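Local coordinates for protein ribonucleoside triphosphate reductase (Lactobacillus leichmannii, PDB 1L1L) that reduces ribonucleoside triphosphates to 2'-deoxyribonucleoside triphosphates, acting as an adenosylcobalamin (B12)-dependent class II ribonucleotide reductase that is allosterically regulated and works as a monomer, at residues A[426-431]-A[557-562]. Residues are numbered along the deposited sequence; the frame is centred on the assembly and turned at random.
Sequences PLIAEE and AGASEG
Ile-428, on the short helix 426-431, reaches across to Ala-557 and Ala-559, and one methyl group does all the touching. Ile-428 CB points at segment 557-562 but is still 5.5 Å from Ala-557 CB. Here the chain forks. Ile-428 CG2 stays 5.2 Å from Ala-557 CB and makes no contact. Ile-428 CG1 takes the other branch, anti to the carbonyl carbon (chi1 -60°), and at 4.9 Å from Ala-557 CB it too falls short. The extended chi2 of 175° then carries CD1 outward to the meeting point. Ile-428 CD1 presses against Ala-557 CB at 3.5 Å, tighter than a usual methyl-methyl contact, and lies equally near Ala-557 O, also at 3.5 Å. Ala-559 CB approaches Ile-428 CD1 more loosely, at 4.2 Å.

The two alanines flank Gly-558, which has positive phi and is the C-prime residue of a Schellman motif: Ala-559 N hydrogen-bonds back to Ala-554 O and Gly-558 N to Lys-555 O, closing helix 551-557. His-22 adjoins this edge, touching Ile-428, and a weak hydrogen bond links His-22 ND1 and Ala-557 O. With only methyl groups and one carbonyl oxygen meeting, and just 94 Å² buried, the contact is a small, directionless van der Waals one, in which a single isoleucine tip joins helix 426-431 to the capped end of helix 551-557.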
# COMPACT_ATOMS: atom_id res chain seq x y z
N PRO A 426 -9.05 -14.73 10.29
CA PRO A 426 -9.25 -15.99 11.02
C PRO A 426 -10.58 -16.15 11.75
O PRO A 426 -11.30 -17.12 11.52
CB PRO A 426 -8.05 -16.03 11.96
CG PRO A 426 -6.97 -15.41 11.12
CD PRO A 426 -7.67 -14.23 10.46
N LEU A 427 -10.90 -15.21 12.64
CA LEU A 427 -12.15 -15.29 13.39
C LEU A 427 -13.37 -15.37 12.48
O LEU A 427 -14.23 -16.24 12.66
CB LEU A 427 -12.29 -14.09 14.32
CG LEU A 427 -13.46 -14.14 15.31
CD1 LEU A 427 -13.39 -15.43 16.12
CD2 LEU A 427 -13.40 -12.93 16.24
N ILE A 428 -13.44 -14.49 11.49
CA ILE A 428 -14.56 -14.47 10.57
C ILE A 428 -14.64 -15.70 9.67
O ILE A 428 -15.72 -16.25 9.43
CB ILE A 428 -14.54 -13.19 9.71
CG1 ILE A 428 -14.61 -11.96 10.62
CG2 ILE A 428 -15.70 -13.20 8.73
CD1 ILE A 428 -14.47 -10.65 9.90
N ALA A 429 -13.50 -16.16 9.16
CA ALA A 429 -13.50 -17.34 8.31
C ALA A 429 -14.08 -18.53 9.08
O ALA A 429 -14.89 -19.28 8.56
CB ALA A 429 -12.09 -17.64 7.84
N GLU A 430 -13.65 -18.68 10.33
CA GLU A 430 -14.10 -19.76 11.20
C GLU A 430 -15.60 -19.67 11.47
O GLU A 430 -16.31 -20.68 11.43
CB GLU A 430 -13.34 -19.73 12.52
CG GLU A 430 -11.87 -20.11 12.40
CD GLU A 430 -11.16 -20.12 13.74
OE1 GLU A 430 -10.15 -20.84 13.86
OE2 GLU A 430 -11.60 -19.39 14.66
N GLU A 431 -16.08 -18.46 11.76
CA GLU A 431 -17.50 -18.23 12.03
C GLU A 431 -18.34 -18.48 10.77
O GLU A 431 -19.54 -18.74 10.87
CB GLU A 431 -17.70 -16.80 12.56
CG GLU A 431 -16.96 -16.53 13.87
CD GLU A 431 -17.03 -15.07 14.31
OE1 GLU A 431 -16.70 -14.19 13.49
OE2 GLU A 431 -17.39 -14.81 15.48
N ALA A 557 -15.22 -6.00 6.69
CA ALA A 557 -15.62 -7.08 7.58
C ALA A 557 -15.69 -6.69 9.05
O ALA A 557 -16.01 -7.53 9.89
CB ALA A 557 -14.66 -8.25 7.41
N GLY A 558 -15.40 -5.43 9.36
CA GLY A 558 -15.44 -4.98 10.74
C GLY A 558 -14.40 -5.65 11.62
O GLY A 558 -14.61 -5.82 12.82
N ALA A 559 -13.27 -6.05 11.03
CA ALA A 559 -12.22 -6.72 11.79
C ALA A 559 -11.17 -5.75 12.32
O ALA A 559 -11.04 -4.63 11.81
CB ALA A 559 -11.56 -7.77 10.90
N SER A 560 -10.44 -6.16 13.36
CA SER A 560 -9.35 -5.32 13.87
C SER A 560 -8.33 -5.32 12.72
O SER A 560 -8.20 -6.32 12.00
CB SER A 560 -8.75 -5.92 15.16
OG SER A 560 -8.45 -7.30 15.04
N GLU A 561 -7.62 -4.21 12.54
CA GLU A 561 -6.66 -4.09 11.44
C GLU A 561 -5.29 -4.71 11.71
O GLU A 561 -4.57 -4.29 12.62
CB GLU A 561 -6.52 -2.60 11.09
CG GLU A 561 -7.84 -1.86 11.27
CD GLU A 561 -7.91 -0.54 10.52
OE1 GLU A 561 -6.97 0.27 10.67
OE2 GLU A 561 -8.90 -0.33 9.78
N GLY A 562 -4.93 -5.70 10.89
CA GLY A 562 -3.66 -6.38 11.07
C GLY A 562 -3.55 -6.84 12.50
O GLY A 562 -4.46 -7.51 13.01